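Local structure of possible protein of nuclear scaffold (Encephalitozoon cuniculi, 3KAE) at residues Lys4-Ile9 / Asp100-Glu105; Thr61-Tyr66 / Glu94-Val99; Tyr66-Cys71 / Ile82-Ser87. The protein is a Cdc27 (APC3) homologue, probably a scaffold subunit of the anaphase-promoting complex, whose N-terminal domain, the part described here, forms a tetratricopeptide-repeat homodimer. All coordinates share one frame; numbering follows the deposited sequence.

Contact 1 of 3, residues Lys4-Ile9 / Asp100-Glu105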
loop_
_atom_site.group_PDB
_atom_site.type_symbol
_atom_site.label_atom_id
_atom_site.label_comp_id
_atom_site.label_asym_id
_atom_site.label_seq_id
_atom_site.Cartn_x
_atom_site.Cartn_y
_atom_site.Cartn_z
ATOM N N LYS C 4 -1.664 18.637 14.632
ATOM C CA LYS C 4 -2.252 18.797 13.310
ATOM C C LYS C 4 -1.547 17.914 12.288
ATOM O O LYS C 4 -2.092 17.650 11.209
ATOM C CB LYS C 4 -2.187 20.262 12.866
ATOM N N LEU C 5 -0.336 17.469 12.631
ATOM C CA LEU C 5 0.453 16.637 11.727
ATOM C C LEU C 5 -0.288 15.330 11.365
ATOM O O LEU C 5 -0.089 14.775 10.286
ATOM C CB LEU C 5 1.836 16.334 12.319
ATOM C CG LEU C 5 2.907 17.437 12.216
ATOM C CD1 LEU C 5 4.241 17.079 12.911
ATOM C CD2 LEU C 5 3.155 17.806 10.757
ATOM N N ILE C 6 -1.144 14.854 12.265
ATOM C CA ILE C 6 -1.868 13.609 12.041
ATOM C C ILE C 6 -2.769 13.709 10.816
ATOM O O ILE C 6 -2.628 12.943 9.855
ATOM C CB ILE C 6 -2.719 13.204 13.257
ATOM C CG1 ILE C 6 -1.818 12.776 14.417
ATOM C CG2 ILE C 6 -3.637 12.053 12.889
ATOM C CD1 ILE C 6 -0.896 11.648 14.041
ATOM N N GLY C 7 -3.692 14.659 10.843
ATOM C CA GLY C 7 -4.607 14.826 9.725
ATOM C C GLY C 7 -3.884 14.929 8.398
ATOM O O GLY C 7 -4.360 14.424 7.380
ATOM N N LYS C 8 -2.725 15.581 8.412
ATOM C CA LYS C 8 -1.930 15.747 7.207
ATOM C C LYS C 8 -1.285 14.442 6.766
ATOM O O LYS C 8 -1.064 14.232 5.577
ATOM C CB LYS C 8 -0.840 16.808 7.422
ATOM N N ILE C 9 -0.931 13.594 7.730
ATOM C CA ILE C 9 -0.333 12.313 7.404
ATOM C C ILE C 9 -1.402 11.411 6.771
ATOM O O ILE C 9 -1.167 10.802 5.728
ATOM C CB ILE C 9 0.304 11.648 8.643
ATOM C CG1 ILE C 9 1.563 12.397 9.053
ATOM C CG2 ILE C 9 0.654 10.169 8.357
ATOM C CD1 ILE C 9 2.073 12.091 10.474
ATOM N N ASP C 100 -4.786 8.850 18.485
ATOM C CA ASP C 100 -5.764 9.507 17.624
ATOM C C ASP C 100 -6.611 8.450 16.914
ATOM O O ASP C 100 -6.087 7.428 16.457
ATOM C CB ASP C 100 -5.065 10.403 16.596
ATOM C CG ASP C 100 -6.048 11.231 15.770
ATOM O OD1 ASP C 100 -6.013 11.132 14.527
ATOM O OD2 ASP C 100 -6.862 11.979 16.357
ATOM N N ALA C 101 -7.915 8.708 16.824
ATOM C CA ALA C 101 -8.858 7.759 16.244
ATOM C C ALA C 101 -8.530 7.384 14.798
ATOM O O ALA C 101 -8.779 6.257 14.377
ATOM C CB ALA C 101 -10.279 8.294 16.348
ATOM N N ARG C 102 -7.975 8.329 14.044
ATOM C CA ARG C 102 -7.648 8.074 12.644
ATOM C C ARG C 102 -6.491 7.090 12.522
ATOM O O ARG C 102 -6.377 6.348 11.541
ATOM C CB ARG C 102 -7.326 9.381 11.926
ATOM C CG ARG C 102 -8.553 10.250 11.700
ATOM C CD ARG C 102 -8.173 11.676 11.375
ATOM N NE ARG C 102 -7.530 12.334 12.512
ATOM C CZ ARG C 102 -7.122 13.600 12.510
ATOM N NH1 ARG C 102 -7.292 14.345 11.426
ATOM N NH2 ARG C 102 -6.545 14.122 13.584
ATOM N N ILE C 103 -5.641 7.087 13.540
ATOM C CA ILE C 103 -4.505 6.182 13.592
ATOM C C ILE C 103 -4.948 4.808 14.091
ATOM O O ILE C 103 -4.504 3.778 13.587
ATOM C CB ILE C 103 -3.399 6.768 14.503
ATOM C CG1 ILE C 103 -2.923 8.100 13.934
ATOM C CG2 ILE C 103 -2.229 5.814 14.631
ATOM C CD1 ILE C 103 -2.712 8.060 12.428
ATOM N N GLN C 104 -5.838 4.811 15.078
ATOM C CA GLN C 104 -6.282 3.591 15.735
ATOM C C GLN C 104 -6.841 2.624 14.693
ATOM O O GLN C 104 -6.594 1.418 14.744
ATOM C CB GLN C 104 -7.335 3.914 16.800
ATOM C CG GLN C 104 -7.382 2.931 17.968
ATOM C CD GLN C 104 -6.590 3.389 19.196
ATOM O OE1 GLN C 104 -6.565 4.576 19.532
ATOM N NE2 GLN C 104 -5.958 2.438 19.883
ATOM N N GLU C 105 -7.573 3.175 13.732
ATOM C CA GLU C 105 -8.188 2.388 12.674
ATOM C C GLU C 105 -7.176 1.555 11.901
ATOM O O GLU C 105 -7.539 0.559 11.285
ATOM C CB GLU C 105 -8.941 3.303 11.704
ATOM C CG GLU C 105 -10.273 3.815 12.218
ATOM C CD GLU C 105 -10.975 4.699 11.202
ATOM O OE1 GLU C 105 -10.283 5.256 10.317
ATOM O OE2 GLU C 105 -12.216 4.835 11.289
#

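Contact 2 of 3, residues Thr61-Tyr66 / Glu94-Val99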
loop_
_atom_site.group_PDB
_atom_site.type_symbol
_atom_site.label_atom_id
_atom_site.label_comp_id
_atom_site.label_asym_id
_atom_site.label_seq_id
_atom_site.Cartn_x
_atom_site.Cartn_y
_atom_site.Cartn_z
ATOM N N THR C 61 3.873 -4.713 20.084
ATOM C CA THR C 61 2.432 -4.852 20.194
ATOM C C THR C 61 1.908 -5.819 19.123
ATOM O O THR C 61 2.650 -6.262 18.248
ATOM C CB THR C 61 1.703 -3.492 20.071
ATOM O OG1 THR C 61 1.799 -3.007 18.726
ATOM C CG2 THR C 61 2.272 -2.447 21.056
ATOM N N CYS C 62 0.627 -6.143 19.194
ATOM C CA CYS C 62 0.037 -6.988 18.171
ATOM C C CYS C 62 0.243 -6.378 16.780
ATOM O O CYS C 62 0.579 -7.104 15.826
ATOM C CB CYS C 62 -1.450 -7.236 18.443
ATOM S SG CYS C 62 -2.399 -5.761 18.886
ATOM N N THR C 63 0.055 -5.056 16.671
ATOM C CA THR C 63 0.174 -4.375 15.378
ATOM C C THR C 63 1.619 -4.354 14.914
ATOM O O THR C 63 1.903 -4.499 13.735
ATOM C CB THR C 63 -0.354 -2.920 15.404
ATOM O OG1 THR C 63 -1.685 -2.876 15.925
ATOM C CG2 THR C 63 -0.375 -2.342 14.009
ATOM N N SER C 64 2.538 -4.222 15.855
ATOM C CA SER C 64 3.946 -4.103 15.489
ATOM C C SER C 64 4.468 -5.451 15.049
ATOM O O SER C 64 5.157 -5.556 14.042
ATOM C CB SER C 64 4.794 -3.517 16.648
ATOM O OG SER C 64 5.430 -4.521 17.431
ATOM N N LYS C 65 4.132 -6.486 15.816
ATOM C CA LYS C 65 4.555 -7.851 15.500
ATOM C C LYS C 65 3.925 -8.325 14.196
ATOM O O LYS C 65 4.547 -9.036 13.416
ATOM C CB LYS C 65 4.220 -8.799 16.646
ATOM C CG LYS C 65 5.152 -8.652 17.830
ATOM C CD LYS C 65 6.589 -8.899 17.411
ATOM C CE LYS C 65 7.532 -8.781 18.597
ATOM N NZ LYS C 65 8.963 -8.967 18.223
ATOM N N TYR C 66 2.700 -7.891 13.947
ATOM C CA TYR C 66 2.056 -8.197 12.672
ATOM C C TYR C 66 2.808 -7.584 11.475
ATOM O O TYR C 66 3.184 -8.297 10.541
ATOM C CB TYR C 66 0.577 -7.795 12.688
ATOM C CG TYR C 66 -0.157 -8.236 11.452
ATOM C CD1 TYR C 66 -0.446 -9.576 11.228
ATOM C CD2 TYR C 66 -0.539 -7.315 10.492
ATOM C CE1 TYR C 66 -1.086 -9.976 10.085
ATOM C CE2 TYR C 66 -1.196 -7.704 9.361
ATOM C CZ TYR C 66 -1.461 -9.036 9.161
ATOM O OH TYR C 66 -2.113 -9.402 8.027
ATOM N N GLU C 94 1.968 -6.379 24.066
ATOM C CA GLU C 94 1.180 -5.409 24.818
ATOM C C GLU C 94 0.047 -4.853 23.960
ATOM O O GLU C 94 0.084 -4.940 22.732
ATOM C CB GLU C 94 2.051 -4.240 25.305
ATOM C CG GLU C 94 3.554 -4.496 25.306
ATOM C CD GLU C 94 4.009 -5.398 26.438
ATOM O OE1 GLU C 94 3.142 -5.918 27.175
ATOM O OE2 GLU C 94 5.238 -5.589 26.589
ATOM N N ARG C 95 -0.951 -4.270 24.617
ATOM C CA ARG C 95 -1.998 -3.519 23.934
ATOM C C ARG C 95 -1.407 -2.255 23.317
ATOM O O ARG C 95 -0.642 -1.537 23.965
ATOM C CB ARG C 95 -3.100 -3.129 24.922
ATOM C CG ARG C 95 -3.710 -4.304 25.680
ATOM C CD ARG C 95 -4.716 -3.844 26.737
ATOM N NE ARG C 95 -4.079 -3.465 27.999
ATOM C CZ ARG C 95 -4.739 -3.181 29.120
ATOM N NH1 ARG C 95 -6.064 -3.230 29.147
ATOM N NH2 ARG C 95 -4.076 -2.850 30.218
ATOM N N ASP C 96 -1.756 -1.979 22.066
ATOM C CA ASP C 96 -1.318 -0.740 21.432
ATOM C C ASP C 96 -1.754 0.462 22.265
ATOM O O ASP C 96 -2.721 0.389 23.021
ATOM C CB ASP C 96 -1.861 -0.624 20.005
ATOM C CG ASP C 96 -1.075 -1.465 19.004
ATOM O OD1 ASP C 96 -0.408 -0.881 18.126
ATOM O OD2 ASP C 96 -1.118 -2.710 19.092
ATOM N N PRO C 97 -1.031 1.576 22.136
ATOM C CA PRO C 97 -1.361 2.803 22.868
ATOM C C PRO C 97 -2.699 3.396 22.432
ATOM O O PRO C 97 -3.084 3.265 21.269
ATOM C CB PRO C 97 -0.233 3.762 22.468
ATOM C CG PRO C 97 0.862 2.890 21.947
ATOM C CD PRO C 97 0.187 1.720 21.323
ATOM N N ASP C 98 -3.400 4.037 23.359
ATOM C CA ASP C 98 -4.535 4.876 22.997
ATOM C C ASP C 98 -3.998 5.993 22.106
ATOM O O ASP C 98 -3.139 6.766 22.529
ATOM C CB ASP C 98 -5.180 5.487 24.247
ATOM C CG ASP C 98 -5.722 4.441 25.205
ATOM O OD1 ASP C 98 -6.316 3.455 24.728
ATOM O OD2 ASP C 98 -5.563 4.617 26.435
ATOM N N VAL C 99 -4.483 6.072 20.871
ATOM C CA VAL C 99 -3.989 7.084 19.941
ATOM C C VAL C 99 -5.129 7.819 19.252
ATOM O O VAL C 99 -6.297 7.463 19.418
ATOM C CB VAL C 99 -3.085 6.469 18.855
ATOM C CG1 VAL C 99 -2.052 5.544 19.479
ATOM C CG2 VAL C 99 -3.923 5.730 17.815
#

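Contact 3 of 3, residues Tyr66-Cys71 / Ile82-Ser87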
loop_
_atom_site.group_PDB
_atom_site.type_symbol
_atom_site.label_atom_id
_atom_site.label_comp_id
_atom_site.label_asym_id
_atom_site.label_seq_id
_atom_site.Cartn_x
_atom_site.Cartn_y
_atom_site.Cartn_z
ATOM N N TYR C 66 2.700 -7.891 13.947
ATOM C CA TYR C 66 2.056 -8.197 12.672
ATOM C C TYR C 66 2.808 -7.584 11.475
ATOM O O TYR C 66 3.184 -8.297 10.541
ATOM C CB TYR C 66 0.577 -7.795 12.688
ATOM C CG TYR C 66 -0.157 -8.236 11.452
ATOM C CD1 TYR C 66 -0.446 -9.576 11.228
ATOM C CD2 TYR C 66 -0.539 -7.315 10.492
ATOM C CE1 TYR C 66 -1.086 -9.976 10.085
ATOM C CE2 TYR C 66 -1.196 -7.704 9.361
ATOM C CZ TYR C 66 -1.461 -9.036 9.161
ATOM O OH TYR C 66 -2.113 -9.402 8.027
ATOM N N TYR C 67 3.050 -6.272 11.507
ATOM C CA TYR C 67 3.822 -5.636 10.428
ATOM C C TYR C 67 5.245 -6.195 10.371
ATOM O O TYR C 67 5.867 -6.272 9.313
ATOM C CB TYR C 67 3.819 -4.098 10.553
ATOM C CG TYR C 67 2.598 -3.519 9.908
ATOM C CD1 TYR C 67 1.424 -3.354 10.623
ATOM C CD2 TYR C 67 2.594 -3.201 8.566
ATOM C CE1 TYR C 67 0.286 -2.857 10.015
ATOM C CE2 TYR C 67 1.452 -2.712 7.951
ATOM C CZ TYR C 67 0.305 -2.549 8.679
ATOM O OH TYR C 67 -0.826 -2.031 8.071
ATOM N N GLU C 68 5.744 -6.622 11.515
ATOM C CA GLU C 68 7.041 -7.216 11.535
ATOM C C GLU C 68 7.042 -8.465 10.665
ATOM O O GLU C 68 7.909 -8.628 9.797
ATOM C CB GLU C 68 7.413 -7.565 12.973
ATOM C CG GLU C 68 8.881 -7.602 13.218
ATOM C CD GLU C 68 9.210 -7.802 14.682
ATOM O OE1 GLU C 68 8.931 -6.899 15.507
ATOM O OE2 GLU C 68 9.751 -8.873 15.000
ATOM N N SER C 69 6.054 -9.336 10.895
ATOM C CA SER C 69 5.874 -10.547 10.099
ATOM C C SER C 69 5.716 -10.222 8.611
ATOM O O SER C 69 6.331 -10.869 7.769
ATOM C CB SER C 69 4.666 -11.345 10.596
ATOM O OG SER C 69 4.712 -12.680 10.100
ATOM N N LEU C 70 4.936 -9.193 8.283
ATOM C CA LEU C 70 4.792 -8.801 6.872
ATOM C C LEU C 70 6.131 -8.422 6.248
ATOM O O LEU C 70 6.430 -8.844 5.123
ATOM C CB LEU C 70 3.812 -7.645 6.695
ATOM C CG LEU C 70 2.382 -7.815 7.192
ATOM C CD1 LEU C 70 1.590 -6.517 6.915
ATOM C CD2 LEU C 70 1.739 -9.035 6.526
ATOM N N CYS C 71 6.924 -7.617 6.974
ATOM C CA CYS C 71 8.208 -7.134 6.465
ATOM C C CYS C 71 9.147 -8.300 6.285
ATOM O O CYS C 71 9.835 -8.400 5.275
ATOM C CB CYS C 71 8.859 -6.096 7.413
ATOM S SG CYS C 71 7.969 -4.526 7.577
ATOM N N ILE C 82 7.305 -16.017 10.999
ATOM C CA ILE C 82 6.565 -16.941 11.842
ATOM C C ILE C 82 6.712 -16.605 13.327
ATOM O O ILE C 82 5.730 -16.497 14.059
ATOM C CB ILE C 82 7.042 -18.381 11.614
ATOM C CG1 ILE C 82 6.735 -18.801 10.175
ATOM C CG2 ILE C 82 6.410 -19.325 12.652
ATOM C CD1 ILE C 82 7.114 -20.245 9.837
ATOM N N LYS C 83 7.948 -16.452 13.776
ATOM C CA LYS C 83 8.196 -16.122 15.176
ATOM C C LYS C 83 7.414 -14.876 15.593
ATOM O O LYS C 83 6.843 -14.825 16.679
ATOM C CB LYS C 83 9.690 -15.929 15.430
ATOM N N SER C 84 7.372 -13.881 14.716
ATOM C CA SER C 84 6.701 -12.622 15.039
ATOM C C SER C 84 5.214 -12.841 15.280
ATOM O O SER C 84 4.641 -12.275 16.209
ATOM C CB SER C 84 6.912 -11.570 13.936
ATOM O OG SER C 84 8.231 -11.063 13.959
ATOM N N LEU C 85 4.595 -13.661 14.437
ATOM C CA LEU C 85 3.159 -13.885 14.519
ATOM C C LEU C 85 2.795 -14.668 15.761
ATOM O O LEU C 85 1.792 -14.383 16.412
ATOM C CB LEU C 85 2.670 -14.671 13.300
ATOM C CG LEU C 85 2.398 -13.938 12.006
ATOM C CD1 LEU C 85 1.913 -14.946 10.993
ATOM C CD2 LEU C 85 1.366 -12.849 12.234
ATOM N N GLU C 86 3.594 -15.687 16.061
ATOM C CA GLU C 86 3.339 -16.544 17.210
ATOM C C GLU C 86 3.330 -15.732 18.498
ATOM O O GLU C 86 2.589 -16.040 19.427
ATOM C CB GLU C 86 4.391 -17.645 17.296
ATOM C CG GLU C 86 4.321 -18.666 16.165
ATOM C CD GLU C 86 5.471 -19.654 16.215
ATOM O OE1 GLU C 86 6.544 -19.309 16.765
ATOM O OE2 GLU C 86 5.302 -20.776 15.705
ATOM N N SER C 87 4.161 -14.697 18.547
ATOM C CA SER C 87 4.185 -13.796 19.697
ATOM C C SER C 87 2.779 -13.295 19.996
ATOM O O SER C 87 2.372 -13.218 21.148
ATOM C CB SER C 87 5.113 -12.606 19.443
ATOM O OG SER C 87 6.470 -13.008 19.366
#

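Contact 1 of 3, residues Lys4-Ile9 / Asp100-Glu105
Ile6 carries most of this contact, and both of its branches are used. The apolar part is small. CD1 of Ile6 lies 4.1 Å from CG1 of Ile103, where the two side chains meet at a slant, and CG2 of Ile6 touches Ile103 too. Tyr35 touches both isoleucines, and Leu28 of helix 18-31 also packs on Ile6.

CG2 meets charged groups as well. It stands anti to the backbone N of Ile6, and this sends the methyl out over one face of the Arg102 guanidinium, 3.4 Å above the plane and offset toward the rim. Ile6 CG2 is also 3.0 Å from Asp100 OD1. At Gly7 the backbone itself is the surface: its CA is 3.2 Å from NH1 of Arg102.

The ion pair lies within 100-105. Arg102 NE gives a salt bridge to Asp100 OD1 at 2.8 Å. OD1 receives it on its syn lone pair, tilted 21° from the guanidinium plane. Asp100 is also the N-cap of helix 101-104, and OD1 takes a weak capping bond from Arg102 N.

The pairing steers the guanidinium. The charges are balanced within one segment, and helix 5-14 lays a methyl and the Gly7 backbone against one guanidinium face.

Contact 2 of 3, residues Thr61-Tyr66 / Glu94-Val99
Thr61 meets the loop 94-99 with both its backbone and its side chain. Its CA makes a CH...O contact with the carbonyl of Glu94, CA to O 3.5 Å. The two backbones run close here, and Thr61 CB also lies 3.4 Å from Glu94 O.

OG1 of Thr61 sits between its own backbone N and carbonyl carbon (chi1 70°). From there it faces the Asp96 carboxylate and also works as the N-cap of helix 62-74, accepting from Ser64 N at 3.2 Å. Thr61 OG1 lies 3.0 Å from Asp96 OD2 and about as far from Asp96 OD1. The side chains of Thr61 and Asp96 cross at about a right angle.

Cys62 follows. Its SG reaches to 3.3 Å from Asp96 OD2, so the sulfur borders the same carboxylate oxygen that lies nearest to Thr61 OG1.

Thr63 also approaches Asp96 at about a right angle. Thr63 OG1 is 3.2 Å from Asp96 OD2, and Asp96 OD1 is at a similar range. The stronger partner of this hydroxyl is the backbone N of Val108. Phe107 touches both Thr63 and Asp96.

Ser64 closes the capping box. Its OG accepts from Thr61 N at 3.1 Å, with a nearly straight angle of 162°.

The Asp96 carboxylate thus lies against the first turn of helix 62-74, with two hydroxyls and a sulfur around it. The hydroxyl bonds to it are weak. A negative group at a helix N-terminus is probably favoured by the helix dipole. The loop is therefore held to the helix start by several weak polar contacts around one carboxylate.

Contact 3 of 3, residues Tyr66-Cys71 / Ile82-Ser87
Glu68 reaches across to Ser84 along its whole length. Its CB is 3.7 Å from Ser84 OG, and CG and CD pass the same oxygen at similar range. CG is anti to the backbone N (chi1 -154°), and the chain stays extended beyond it. This carries the carboxylate alongside the serine. At the tip, Ser84 OG donates a hydrogen bond to Glu68 OE2 at 2.9 Å. The hydroxyl comes from above the carboxylate plane, 48° out of it.

At the next residue, Ser69, the two helices come close through small side chains. Ser69 and Ser84 have their CA atoms 5.4 Å apart, and their CB atoms lie 4.0 Å from each other. Ser69 OG rests 3.3 Å from Leu85 CG, but its polar partner is the carbonyl of Ala81, to which it is hydrogen-bonded.

Leu85 packs on Tyr66 and Ser69, and helix 113-126 covers it. CD2 of Leu85 meets CD1 of Tyr66 at 3.9 Å, approaching the ring obliquely, and the two side chains lie side by side and point the same way. The phenol end of Tyr66 serves the dimer: its OH bonds to the carbonyl of Tyr15 of the second subunit, and the two tyrosine rings pack edge-to-face.

The axes of the two helical segments approach to 7.9 Å, and their directions differ by 164°. Two consecutive helices packed antiparallel, with small side chains where the backbones come close, form the helical hairpin characteristic of tetratricopeptide-repeat folds.

Contact 3 is the buried one, contact 2 is partly buried, and contact 1 lies at the surface. Contacts 2 and 3 share Tyr66 and helix 62-74. Contact 2 holds the start of that helix to a loop, whereas contact 3 pairs it with helix 78-89. Contact 1 joins the N-terminal helix 5-14 to the short helix 101-104. Contacts 1 and 2 touch through Gln104, which probably hydrogen-bonds Val99 N and Pro97 O. The chemistry changes with place: tight helix packing with one serine-glutamate bond in contact 3, weak hydroxyl-carboxylate bonds in contact 2, and carbon against an ion pair in contact 1. All three reach the second subunit, contacts 2 and 3 through Tyr66.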